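Local coordinates for protein kallistatin (Homo sapiens, PDB 6F4V) that inhibits tissue kallikrein as a serpin, forming a stable equimolar complex with the protease and being cleaved at its reactive site, at residues D70-F75 with A115-K120; E90-S95 with Y166-A171; V149-E154 with A332-F337. All blocks are in the same frame, centred on the assembly; numbering follows the deposited sequence.

Contact 1: D70-F75 with A115-K120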
ATOM      1  N   ASP A  70      10.659  14.327  13.619  1.00 32.59           N
ATOM      2  CA  ASP A  70      11.337  13.228  12.924  1.00 32.54           C
ATOM      3  C   ASP A  70      10.344  12.467  12.002  1.00 29.56           C
ATOM      4  O   ASP A  70      10.711  12.051  10.910  1.00 29.29           O
ATOM      5  CB  ASP A  70      11.897  12.171  13.914  1.00 34.75           C
ATOM      6  CG  ASP A  70      13.110  12.651  14.727  1.00 37.93           C
ATOM      7  OD1 ASP A  70      13.940  13.432  14.202  1.00 38.20           O
ATOM      8  OD2 ASP A  70      13.215  12.187  15.893  1.00 39.30           O
ATOM      9  N   VAL A  71       9.122  12.266  12.462  1.00 28.03           N
ATOM     10  CA  VAL A  71       8.114  11.514  11.674  1.00 27.62           C
ATOM     11  C   VAL A  71       7.758  12.312  10.435  1.00 27.06           C
ATOM     12  O   VAL A  71       7.854  11.808   9.324  1.00 24.98           O
ATOM     13  CB  VAL A  71       6.876  11.188  12.527  1.00 27.90           C
ATOM     14  CG1 VAL A  71       5.769  10.546  11.696  1.00 28.17           C
ATOM     15  CG2 VAL A  71       7.281  10.251  13.667  1.00 28.77           C
ATOM     16  N   HIS A  72       7.365  13.576  10.626  1.00 26.71           N
ATOM     17  CA  HIS A  72       6.874  14.385   9.517  1.00 26.61           C
ATOM     18  C   HIS A  72       7.962  14.721   8.504  1.00 26.35           C
ATOM     19  O   HIS A  72       7.757  14.610   7.297  1.00 25.41           O
ATOM     20  CB  HIS A  72       6.165  15.624  10.028  1.00 27.89           C
ATOM     21  CG  HIS A  72       4.886  15.309  10.729  1.00 28.12           C
ATOM     22  ND1 HIS A  72       3.844  14.677  10.090  1.00 28.49           N
ATOM     23  CD2 HIS A  72       4.474  15.534  12.004  1.00 29.86           C
ATOM     24  CE1 HIS A  72       2.848  14.518  10.947  1.00 28.69           C
ATOM     25  NE2 HIS A  72       3.204  15.018  12.117  1.00 28.68           N
ATOM     26  N   ARG A  73       9.132  15.100   8.987  1.00 26.97           N
ATOM     27  CA  ARG A  73      10.264  15.319   8.089  1.00 27.51           C
ATOM     28  C   ARG A  73      10.705  14.040   7.362  1.00 27.12           C
ATOM     29  O   ARG A  73      11.100  14.084   6.192  1.00 26.34           O
ATOM     30  CB  ARG A  73      11.424  15.954   8.877  1.00 30.26           C
ATOM     31  CG  ARG A  73      11.094  17.329   9.434  1.00 31.89           C
ATOM     32  CD  ARG A  73      10.581  18.303   8.383  1.00 34.11           C
ATOM     33  NE  ARG A  73      10.210  19.596   8.962  1.00 36.90           N
ATOM     34  CZ  ARG A  73       9.750  20.638   8.258  1.00 39.10           C
ATOM     35  NH1 ARG A  73       9.628  20.568   6.924  1.00 38.59           N
ATOM     36  NH2 ARG A  73       9.412  21.758   8.890  1.00 38.72           N
ATOM     37  N   GLY A  74      10.604  12.899   8.053  1.00 26.77           N
ATOM     38  CA  GLY A  74      10.820  11.593   7.432  1.00 27.43           C
ATOM     39  C   GLY A  74       9.875  11.371   6.256  1.00 25.91           C
ATOM     40  O   GLY A  74      10.310  11.017   5.159  1.00 26.82           O
ATOM     41  N   PHE A  75       8.590  11.623   6.457  1.00 24.92           N
ATOM     42  CA  PHE A  75       7.621  11.494   5.344  1.00 25.08           C
ATOM     43  C   PHE A  75       7.915  12.486   4.225  1.00 25.73           C
ATOM     44  O   PHE A  75       7.835  12.138   3.069  1.00 25.40           O
ATOM     45  CB  PHE A  75       6.164  11.644   5.817  1.00 24.64           C
ATOM     46  CG  PHE A  75       5.587  10.375   6.383  1.00 23.56           C
ATOM     47  CD1 PHE A  75       5.210   9.329   5.521  1.00 23.70           C
ATOM     48  CD2 PHE A  75       5.432  10.196   7.725  1.00 24.13           C
ATOM     49  CE1 PHE A  75       4.684   8.149   6.009  1.00 23.44           C
ATOM     50  CE2 PHE A  75       4.890   9.010   8.229  1.00 23.62           C
ATOM     51  CZ  PHE A  75       4.524   7.984   7.357  1.00 23.39           C
ATOM     52  N   ALA A 115       3.485  22.089   3.378  1.00 38.53           N
ATOM     53  CA  ALA A 115       4.947  22.027   3.553  1.00 39.70           C
ATOM     54  C   ALA A 115       5.465  20.572   3.581  1.00 39.70           C
ATOM     55  O   ALA A 115       6.431  20.241   2.899  1.00 38.23           O
ATOM     56  CB  ALA A 115       5.350  22.775   4.817  1.00 40.50           C
ATOM     57  N   VAL A 116       4.793  19.691   4.330  1.00 37.03           N
ATOM     58  CA  VAL A 116       5.311  18.330   4.533  1.00 36.31           C
ATOM     59  C   VAL A 116       4.810  17.343   3.493  1.00 35.46           C
ATOM     60  O   VAL A 116       5.581  16.519   2.995  1.00 35.85           O
ATOM     61  CB  VAL A 116       4.987  17.828   5.965  1.00 36.71           C
ATOM     62  CG1 VAL A 116       5.425  16.390   6.184  1.00 36.59           C
ATOM     63  CG2 VAL A 116       5.687  18.706   6.974  1.00 38.72           C
ATOM     64  N   TYR A 117       3.510  17.375   3.198  1.00 32.54           N
ATOM     65  CA  TYR A 117       2.912  16.359   2.356  1.00 33.07           C
ATOM     66  C   TYR A 117       2.619  16.881   0.948  1.00 34.75           C
ATOM     67  O   TYR A 117       2.048  16.164   0.148  1.00 35.90           O
ATOM     68  CB  TYR A 117       1.657  15.754   3.046  1.00 31.14           C
ATOM     69  CG  TYR A 117       2.052  15.043   4.331  1.00 29.79           C
ATOM     70  CD1 TYR A 117       2.092  15.714   5.546  1.00 28.66           C
ATOM     71  CD2 TYR A 117       2.459  13.717   4.309  1.00 28.71           C
ATOM     72  CE1 TYR A 117       2.497  15.082   6.717  1.00 28.20           C
ATOM     73  CE2 TYR A 117       2.866  13.072   5.465  1.00 27.87           C
ATOM     74  CZ  TYR A 117       2.904  13.751   6.660  1.00 27.47           C
ATOM     75  OH  TYR A 117       3.358  13.109   7.777  1.00 26.73           O
ATOM     76  N   GLU A 118       3.007  18.120   0.666  1.00 37.16           N
ATOM     77  CA  GLU A 118       2.656  18.790  -0.599  1.00 39.62           C
ATOM     78  C   GLU A 118       1.188  18.692  -0.955  1.00 36.71           C
ATOM     79  O   GLU A 118       0.833  18.502  -2.110  1.00 35.72           O
ATOM     80  CB  GLU A 118       3.534  18.255  -1.727  1.00 43.67           C
ATOM     81  CG  GLU A 118       5.012  18.436  -1.404  1.00 46.83           C
ATOM     82  CD  GLU A 118       5.868  18.741  -2.613  0.78 49.59           C
ATOM     83  OE1 GLU A 118       6.847  17.997  -2.843  0.72 53.03           O
ATOM     84  OE2 GLU A 118       5.571  19.732  -3.317  0.69 51.38           O
ATOM     85  N   ALA A 119       0.335  18.814   0.055  1.00 34.34           N
ATOM     86  CA  ALA A 119      -1.108  18.709  -0.125  1.00 35.08           C
ATOM     87  C   ALA A 119      -1.605  19.829  -1.079  1.00 35.99           C
ATOM     88  O   ALA A 119      -1.220  20.972  -0.921  1.00 36.11           O
ATOM     89  CB  ALA A 119      -1.810  18.802   1.226  1.00 34.27           C
ATOM     90  N   LYS A 120      -2.378  19.464  -2.086  1.00 36.40           N
ATOM     91  CA  LYS A 120      -3.111  20.425  -2.898  1.00 37.87           C
ATOM     92  C   LYS A 120      -4.417  20.742  -2.186  1.00 37.05           C
ATOM     93  O   LYS A 120      -5.088  19.834  -1.721  1.00 35.70           O
ATOM     94  CB  LYS A 120      -3.435  19.829  -4.263  1.00 39.42           C
ATOM     95  CG  LYS A 120      -2.249  19.646  -5.197  1.00 42.78           C
ATOM     96  CD  LYS A 120      -2.750  19.080  -6.530  1.00 45.64           C
ATOM     97  CE  LYS A 120      -1.814  19.352  -7.706  0.76 47.46           C
ATOM     98  NZ  LYS A 120      -0.762  18.307  -7.818  0.79 48.05           N
TER
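Tyr117 reaches across from the end of helix 107-117 to His72 and Phe75 on helix 68-83. Its CG stands beside the backbone N (chi1 -64°), which brings the end of the ring up to helix 68-83. There OH makes a 2.8 Å hydrogen bond with His72 ND1, and either group could be the donor. OH comes in at the edge of the imidazole, near its plane, while the two rings meet rim to rim with their planes at 87°. The flank of the same phenol is packed by Phe75, whose CB lies 3.6 Å from Tyr117 CE2, so His72, Phe75 and Tyr117 make a small aromatic cluster. In serpin terms this joins helix D to helix E, and helix 33-44 packs on the cluster through Ala41, which touches both Phe75 and Tyr117. Val116 makes the other main contact. Its CB points toward helix 68-83, and CG1 presses on the backbone, 3.1 Å from His72 O and 4.0 Å from His72 CB. That methyl also sits over one face of the Tyr117 ring, near its rim. The other branch, CG2, meets the Arg73 guanidinium loosely, 4.4 Å from NH1, which is hydrogen-bonded to Gln76. Just beyond, Glu118 takes a positive phi of 49°, and the chain leaves the helix for strand 120-124.

Contact 2: E90-S95 with Y166-A171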
ATOM      1  N   GLU A  90       8.144   4.834 -12.892  1.00 36.60           N
ATOM      2  CA  GLU A  90       7.317   5.969 -12.510  1.00 35.61           C
ATOM      3  C   GLU A  90       6.758   5.680 -11.118  1.00 34.34           C
ATOM      4  O   GLU A  90       6.152   4.625 -10.891  1.00 30.62           O
ATOM      5  CB  GLU A  90       6.175   6.161 -13.519  1.00 36.46           C
ATOM      6  CG  GLU A  90       5.278   7.365 -13.217  1.00 38.78           C
ATOM      7  CD  GLU A  90       4.048   7.453 -14.105  1.00 39.91           C
ATOM      8  OE1 GLU A  90       3.959   6.729 -15.107  1.00 42.55           O
ATOM      9  OE2 GLU A  90       3.156   8.287 -13.831  1.00 42.55           O
ATOM     10  N   THR A  91       7.047   6.576 -10.180  1.00 32.86           N
ATOM     11  CA  THR A  91       6.366   6.591  -8.915  0.50 32.15           C
ATOM     12  C   THR A  91       5.903   8.021  -8.671  1.00 32.82           C
ATOM     13  O   THR A  91       6.678   8.987  -8.850  1.00 32.08           O
ATOM     14  CB  THR A  91       7.259   6.074  -7.776  0.50 32.31           C
ATOM     15  OG1 THR A  91       7.755   4.781  -8.124  0.50 32.44           O
ATOM     16  CG2 THR A  91       6.479   5.969  -6.495  0.50 31.63           C
ATOM     17  N   ARG A  92       4.624   8.162  -8.324  1.00 29.62           N
ATOM     18  CA  ARG A  92       4.070   9.447  -7.935  1.00 29.98           C
ATOM     19  C   ARG A  92       3.234   9.232  -6.711  1.00 29.34           C
ATOM     20  O   ARG A  92       2.408   8.303  -6.682  1.00 28.06           O
ATOM     21  CB  ARG A  92       3.197  10.059  -9.025  1.00 30.98           C
ATOM     22  CG  ARG A  92       3.999  10.658 -10.166  1.00 32.71           C
ATOM     23  CD  ARG A  92       3.138  11.219 -11.273  1.00 33.95           C
ATOM     24  NE  ARG A  92       2.257  10.204 -11.850  1.00 33.30           N
ATOM     25  CZ  ARG A  92       0.962  10.037 -11.554  1.00 34.73           C
ATOM     26  NH1 ARG A  92       0.329  10.815 -10.677  1.00 34.65           N
ATOM     27  NH2 ARG A  92       0.281   9.055 -12.147  1.00 35.70           N
ATOM     28  N   VAL A  93       3.462  10.079  -5.721  1.00 28.13           N
ATOM     29  CA  VAL A  93       2.672  10.102  -4.496  1.00 27.97           C
ATOM     30  C   VAL A  93       2.265  11.543  -4.257  1.00 28.71           C
ATOM     31  O   VAL A  93       3.083  12.448  -4.378  1.00 29.51           O
ATOM     32  CB  VAL A  93       3.432   9.555  -3.307  1.00 28.35           C
ATOM     33  CG1 VAL A  93       2.545   9.585  -2.062  1.00 29.58           C
ATOM     34  CG2 VAL A  93       3.908   8.133  -3.582  1.00 28.64           C
ATOM     35  N   GLY A  94       0.987  11.759  -3.992  1.00 27.89           N
ATOM     36  CA  GLY A  94       0.468  13.096  -3.761  1.00 28.00           C
ATOM     37  C   GLY A  94      -0.671  13.057  -2.762  1.00 27.85           C
ATOM     38  O   GLY A  94      -1.206  11.984  -2.452  1.00 26.02           O
ATOM     39  N   SER A  95      -1.029  14.238  -2.277  1.00 27.10           N
ATOM     40  CA  SER A  95      -2.020  14.414  -1.234  1.00 28.15           C
ATOM     41  C   SER A  95      -2.898  15.584  -1.597  1.00 29.40           C
ATOM     42  O   SER A  95      -2.461  16.486  -2.307  1.00 29.87           O
ATOM     43  CB  SER A  95      -1.321  14.725   0.087  1.00 28.64           C
ATOM     44  OG  SER A  95      -0.567  13.590   0.530  1.00 31.01           O
ATOM     45  N   TYR A 166      -2.700   9.466  -2.778  1.00 25.54           N
ATOM     46  CA  TYR A 166      -2.646   8.420  -3.806  1.00 26.13           C
ATOM     47  C   TYR A 166      -1.186   8.077  -4.068  1.00 24.73           C
ATOM     48  O   TYR A 166      -0.268   8.885  -3.786  1.00 24.68           O
ATOM     49  CB  TYR A 166      -3.351   8.883  -5.100  1.00 28.21           C
ATOM     50  CG  TYR A 166      -2.598  10.026  -5.719  1.00 32.02           C
ATOM     51  CD1 TYR A 166      -1.517   9.788  -6.591  1.00 33.64           C
ATOM     52  CD2 TYR A 166      -2.911  11.345  -5.389  1.00 33.32           C
ATOM     53  CE1 TYR A 166      -0.783  10.844  -7.124  1.00 35.47           C
ATOM     54  CE2 TYR A 166      -2.197  12.393  -5.923  1.00 35.23           C
ATOM     55  CZ  TYR A 166      -1.148  12.146  -6.796  1.00 36.31           C
ATOM     56  OH  TYR A 166      -0.424  13.208  -7.300  1.00 38.66           O
ATOM     57  N   ILE A 167      -0.994   6.888  -4.618  1.00 24.35           N
ATOM     58  CA  ILE A 167       0.277   6.421  -5.090  1.00 23.09           C
ATOM     59  C   ILE A 167       0.010   5.738  -6.418  1.00 23.25           C
ATOM     60  O   ILE A 167      -0.961   5.010  -6.576  1.00 22.13           O
ATOM     61  CB  ILE A 167       0.982   5.486  -4.069  1.00 23.02           C
ATOM     62  CG1 ILE A 167       2.304   4.943  -4.632  1.00 23.37           C
ATOM     63  CG2 ILE A 167       0.074   4.338  -3.625  1.00 22.71           C
ATOM     64  CD1 ILE A 167       3.208   4.277  -3.603  1.00 23.04           C
ATOM     65  N   TYR A 168       0.887   6.026  -7.369  1.00 23.27           N
ATOM     66  CA  TYR A 168       0.883   5.419  -8.675  1.00 23.92           C
ATOM     67  C   TYR A 168       2.295   4.918  -8.952  1.00 23.46           C
ATOM     68  O   TYR A 168       3.262   5.669  -8.776  1.00 24.60           O
ATOM     69  CB  TYR A 168       0.444   6.396  -9.751  1.00 24.55           C
ATOM     70  CG  TYR A 168       0.397   5.693 -11.091  1.00 25.21           C
ATOM     71  CD1 TYR A 168      -0.656   4.852 -11.416  1.00 26.04           C
ATOM     72  CD2 TYR A 168       1.449   5.800 -11.999  1.00 27.00           C
ATOM     73  CE1 TYR A 168      -0.683   4.160 -12.626  1.00 26.42           C
ATOM     74  CE2 TYR A 168       1.434   5.107 -13.218  1.00 26.98           C
ATOM     75  CZ  TYR A 168       0.364   4.301 -13.530  1.00 27.33           C
ATOM     76  OH  TYR A 168       0.310   3.593 -14.724  1.00 27.75           O
ATOM     77  N   PHE A 169       2.395   3.663  -9.378  1.00 22.91           N
ATOM     78  CA  PHE A 169       3.647   2.964  -9.571  1.00 22.84           C
ATOM     79  C   PHE A 169       3.588   2.202 -10.873  1.00 23.83           C
ATOM     80  O   PHE A 169       2.733   1.341 -11.058  1.00 22.65           O
ATOM     81  CB  PHE A 169       3.837   1.970  -8.413  1.00 22.66           C
ATOM     82  CG  PHE A 169       5.045   1.091  -8.532  1.00 22.48           C
ATOM     83  CD1 PHE A 169       6.268   1.533  -8.094  1.00 23.21           C
ATOM     84  CD2 PHE A 169       4.952  -0.187  -9.030  1.00 22.60           C
ATOM     85  CE1 PHE A 169       7.395   0.726  -8.160  1.00 23.31           C
ATOM     86  CE2 PHE A 169       6.079  -1.022  -9.089  1.00 23.48           C
ATOM     87  CZ  PHE A 169       7.297  -0.553  -8.648  1.00 22.63           C
ATOM     88  N   LYS A 170       4.529   2.478 -11.770  1.00 24.13           N
ATOM     89  CA  LYS A 170       4.616   1.709 -13.012  1.00 24.53           C
ATOM     90  C   LYS A 170       6.086   1.519 -13.302  1.00 23.66           C
ATOM     91  O   LYS A 170       6.855   2.499 -13.378  1.00 24.25           O
ATOM     92  CB  LYS A 170       3.893   2.434 -14.173  1.00 26.14           C
ATOM     93  CG  LYS A 170       3.878   1.587 -15.460  1.00 27.78           C
ATOM     94  CD  LYS A 170       2.874   2.079 -16.517  1.00 29.63           C
ATOM     95  CE  LYS A 170       3.117   3.465 -17.044  1.00 30.63           C
ATOM     96  NZ  LYS A 170       1.982   3.882 -17.962  1.00 31.26           N
ATOM     97  N   ALA A 171       6.480   0.267 -13.428  1.00 23.50           N
ATOM     98  CA  ALA A 171       7.887  -0.075 -13.474  1.00 24.57           C
ATOM     99  C   ALA A 171       8.133  -1.249 -14.375  1.00 24.20           C
ATOM    100  O   ALA A 171       7.467  -2.264 -14.296  1.00 23.02           O
ATOM    101  CB  ALA A 171       8.384  -0.413 -12.065  1.00 24.54           C
TER
HETATM  102  O   HOH W   1       1.243  13.082  -9.164  1.00 47.66           O
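Tyr166 lies flat over Gly94, its partner in the antiparallel pairing of strands 90-95 and 166-171. With chi1 at 66° its CG sits between the backbone N and the carbonyl carbon, tipping the ring across the neighbouring strand until CZ is 3.5 Å from Gly94 N. A CB on Gly94 would collide with the Tyr166 hydroxyl. The strands are s2A and s3A of serpin sheet A, paired by six backbone hydrogen bonds from Glu90-Lys170 through Arg92-Tyr168 to Gly94-Tyr166. On the face of Thr91, Val93, Ile167 and Phe169 the fit is close and largely apolar: Val93 CG2 touches Ile167 CG1 at 3.7 Å, helix 68-83 packs on Val93, and aromatic side chains of another chain pack on Ile167 and Phe169. The face of Glu90, Arg92, Tyr166, Tyr168 and Lys170 is more polar, and Tyr168 OH is hydrogen-bonded to Glu330. Tyr168 CB lies over one face of the Arg92 guanidinium, whose NH2 comes obliquely to the ring, 3.5 Å from Tyr168 CD2, the planes 23° apart; within its own strand, Arg92 NE makes a nearly straight 2.9 Å salt-bridge hydrogen bond to the anti lone pair of Glu90 OE2. Arg92 NH1 and Tyr166 OH share a water, 2.9 Å from NH1. With an alanine in place of Tyr166, Gly94 would probably lose its cover and this water its phenol partner. At the looser, more exposed end Glu90 OE1 and Lys170 NZ stay 4.5 Å apart. Because Glu143 and Arg145 pair with Arg92 and Glu90, the charges here are likely to be largely balanced within a wider network.

Contact 3: V149-E154 with A332-F337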
ATOM      1  N   VAL A 149     -10.877   3.993  -9.110  1.00 32.55           N
ATOM      2  CA  VAL A 149     -12.197   4.529  -9.452  1.00 35.96           C
ATOM      3  C   VAL A 149     -13.099   4.414  -8.201  1.00 35.25           C
ATOM      4  O   VAL A 149     -13.061   3.410  -7.472  1.00 37.45           O
ATOM      5  CB  VAL A 149     -12.808   3.694 -10.627  1.00 38.15           C
ATOM      6  CG1 VAL A 149     -14.069   4.347 -11.201  1.00 40.83           C
ATOM      7  CG2 VAL A 149     -11.794   3.551 -11.769  1.00 38.61           C
ATOM      8  N   ASP A 150     -13.897   5.439  -7.969  1.00 36.11           N
ATOM      9  CA  ASP A 150     -14.880   5.477  -6.897  1.00 36.89           C
ATOM     10  C   ASP A 150     -14.256   5.244  -5.508  1.00 34.67           C
ATOM     11  O   ASP A 150     -14.753   4.456  -4.699  1.00 35.12           O
ATOM     12  CB  ASP A 150     -16.060   4.522  -7.200  1.00 39.26           C
ATOM     13  CG  ASP A 150     -16.765   4.845  -8.553  1.00 43.36           C
ATOM     14  OD1 ASP A 150     -16.808   6.034  -8.987  1.00 44.31           O
ATOM     15  OD2 ASP A 150     -17.277   3.886  -9.188  1.00 46.04           O
ATOM     16  N   LEU A 151     -13.147   5.928  -5.239  1.00 32.92           N
ATOM     17  CA  LEU A 151     -12.486   5.788  -3.944  1.00 31.64           C
ATOM     18  C   LEU A 151     -13.477   6.057  -2.806  1.00 32.17           C
ATOM     19  O   LEU A 151     -13.637   5.238  -1.892  1.00 30.66           O
ATOM     20  CB  LEU A 151     -11.300   6.732  -3.805  1.00 29.98           C
ATOM     21  CG  LEU A 151     -10.655   6.760  -2.410  1.00 29.12           C
ATOM     22  CD1 LEU A 151     -10.138   5.374  -2.016  1.00 28.82           C
ATOM     23  CD2 LEU A 151      -9.576   7.814  -2.310  1.00 29.35           C
ATOM     24  N   VAL A 152     -14.095   7.230  -2.861  1.00 33.56           N
ATOM     25  CA  VAL A 152     -15.057   7.636  -1.852  1.00 34.65           C
ATOM     26  C   VAL A 152     -16.436   7.097  -2.284  1.00 37.04           C
ATOM     27  O   VAL A 152     -17.070   7.662  -3.176  1.00 36.84           O
ATOM     28  CB  VAL A 152     -15.055   9.165  -1.689  1.00 35.04           C
ATOM     29  CG1 VAL A 152     -16.121   9.601  -0.691  1.00 35.66           C
ATOM     30  CG2 VAL A 152     -13.688   9.633  -1.245  1.00 34.72           C
ATOM     31  N   SER A 153     -16.864   6.000  -1.662  1.00 39.17           N
ATOM     32  CA  SER A 153     -18.135   5.325  -2.004  1.00 41.47           C
ATOM     33  C   SER A 153     -19.356   5.808  -1.201  1.00 44.05           C
ATOM     34  O   SER A 153     -20.477   5.449  -1.549  1.00 44.93           O
ATOM     35  CB  SER A 153     -17.979   3.818  -1.826  1.00 42.56           C
ATOM     36  OG  SER A 153     -17.443   3.539  -0.546  1.00 42.71           O
ATOM     37  N   GLU A 154     -19.130   6.565  -0.113  1.00 45.03           N
ATOM     38  CA  GLU A 154     -20.180   7.245   0.675  1.00 45.33           C
ATOM     39  C   GLU A 154     -19.631   8.579   1.126  1.00 44.65           C
ATOM     40  O   GLU A 154     -18.418   8.701   1.366  1.00 41.74           O
ATOM     41  CB  GLU A 154     -20.482   6.537   2.001  1.00 47.78           C
ATOM     42  CG  GLU A 154     -20.832   5.081   1.963  1.00 50.37           C
ATOM     43  CD  GLU A 154     -20.831   4.467   3.356  1.00 51.66           C
ATOM     44  OE1 GLU A 154     -20.497   3.259   3.457  1.00 53.23           O
ATOM     45  OE2 GLU A 154     -21.147   5.193   4.342  1.00 50.73           O
ATOM     46  N   ALA A 332      -1.460   0.805  -8.122  1.00 22.60           N
ATOM     47  CA  ALA A 332      -1.991   2.048  -7.706  1.00 23.13           C
ATOM     48  C   ALA A 332      -2.803   1.876  -6.434  1.00 22.72           C
ATOM     49  O   ALA A 332      -3.293   0.792  -6.132  1.00 22.19           O
ATOM     50  CB  ALA A 332      -2.838   2.674  -8.810  1.00 24.04           C
ATOM     51  N   ALA A 333      -2.915   2.965  -5.689  1.00 22.19           N
ATOM     52  CA  ALA A 333      -3.732   2.970  -4.484  1.00 21.50           C
ATOM     53  C   ALA A 333      -4.077   4.373  -4.077  1.00 21.31           C
ATOM     54  O   ALA A 333      -3.427   5.347  -4.468  1.00 21.34           O
ATOM     55  CB  ALA A 333      -3.038   2.239  -3.343  1.00 21.14           C
ATOM     56  N   ALA A 334      -5.128   4.482  -3.282  1.00 21.81           N
ATOM     57  CA  ALA A 334      -5.479   5.737  -2.675  1.00 21.81           C
ATOM     58  C   ALA A 334      -6.202   5.532  -1.360  1.00 22.20           C
ATOM     59  O   ALA A 334      -6.791   4.486  -1.131  1.00 22.05           O
ATOM     60  CB  ALA A 334      -6.336   6.534  -3.641  1.00 22.38           C
ATOM     61  N   THR A 335      -6.145   6.557  -0.515  1.00 22.38           N
ATOM     62  CA  THR A 335      -6.753   6.537   0.816  1.00 22.69           C
ATOM     63  C   THR A 335      -7.503   7.830   1.002  1.00 23.52           C
ATOM     64  O   THR A 335      -6.983   8.893   0.674  1.00 24.27           O
ATOM     65  CB  THR A 335      -5.649   6.461   1.905  1.00 22.55           C
ATOM     66  OG1 THR A 335      -4.855   5.300   1.692  1.00 21.37           O
ATOM     67  CG2 THR A 335      -6.238   6.425   3.309  1.00 22.19           C
ATOM     68  N   SER A 336      -8.729   7.736   1.512  1.00 24.09           N
ATOM     69  CA  SER A 336      -9.508   8.898   1.903  1.00 24.74           C
ATOM     70  C   SER A 336      -9.744   8.908   3.418  1.00 24.83           C
ATOM     71  O   SER A 336      -9.763   7.849   4.066  1.00 25.09           O
ATOM     72  CB  SER A 336     -10.850   8.909   1.184  1.00 25.29           C
ATOM     73  OG  SER A 336     -11.699   7.900   1.669  1.00 25.53           O
ATOM     74  N   PHE A 337      -9.957  10.103   3.954  1.00 25.00           N
ATOM     75  CA  PHE A 337     -10.389  10.266   5.340  1.00 25.52           C
ATOM     76  C   PHE A 337     -11.303  11.479   5.434  1.00 26.92           C
ATOM     77  O   PHE A 337     -10.853  12.588   5.190  1.00 25.89           O
ATOM     78  CB  PHE A 337      -9.202  10.451   6.275  1.00 26.25           C
ATOM     79  CG  PHE A 337      -9.555  10.278   7.717  1.00 27.94           C
ATOM     80  CD1 PHE A 337     -10.130  11.300   8.462  1.00 29.79           C
ATOM     81  CD2 PHE A 337      -9.366   9.068   8.317  1.00 28.72           C
ATOM     82  CE1 PHE A 337     -10.467  11.072   9.801  1.00 30.55           C
ATOM     83  CE2 PHE A 337      -9.693   8.857   9.637  1.00 30.13           C
ATOM     84  CZ  PHE A 337     -10.252   9.849  10.373  1.00 29.91           C
TER
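Leu151 drops from the loop after helix 129-143 onto the strand 332-337, and its two methyls make most of the contact. CB points at the strand but stops short of it, and CG, placed anti to the backbone N (chi1 173°), comes only to 4.2 Å from Ser336 CB. The tip does the touching. CD1 turns to the main chain and rests 3.6 Å from Ala334 O. CD2 goes between the side chains that rise from this face of the strand, 3.7 Å from Ala334 CB and 3.9 Å from Ser336 CB, and passes above the carbonyl carbon of Thr335, whose own side chain points to the other face. Strand 328-340 lies between strands 159-172 and 312-324, in the place of s4A, which is the arrangement expected of a serpin whose cleaved reactive-centre loop has been inserted into sheet A; the loop carrying Leu151 follows helix F, which runs across that sheet. Small residues on the strand's outer face, Ala334 and Ser336, let the leucine come down close to the backbone. Val152 adds a lesser contact, CG2 lying 3.8 Å from Ser336 CB, and its backbone N is held by Asn137 of the helix. The hydroxyl of Ser336 turns to strand 312-324, where OG bonds to Phe317 N, yet OG also stays 3.9 Å from Val152 CG2, so the serine meets the loop with CB and the flank of its hydroxyl. Val140 of helix 129-143 touches both Leu151 and Ala334, so the helix packs on the same spot.

Overall arrangement
Contacts 2 and 3 both belong to sheet A and meet directly, Ile167 N lying 2.9 Å from Ala333 O where strands 159-172 and 328-340 run side by side. Contact 1 lies farther out, its centre about 17 Å from the centre of the chain, yet it is mostly buried; it joins two helices, and Lys120, just past the second, reaches the sheet with its N 3.0 Å from Ser95 O of contact 2. Contacts 1 and 3 do not touch. Their chemistry follows their places: contact 1 mixes an aromatic cluster with one side-chain hydrogen bond, contact 2 has backbone pairing and a partly exposed charged face, and contact 3, wholly buried, relies on apolar packing without cross-segment hydrogen bonds.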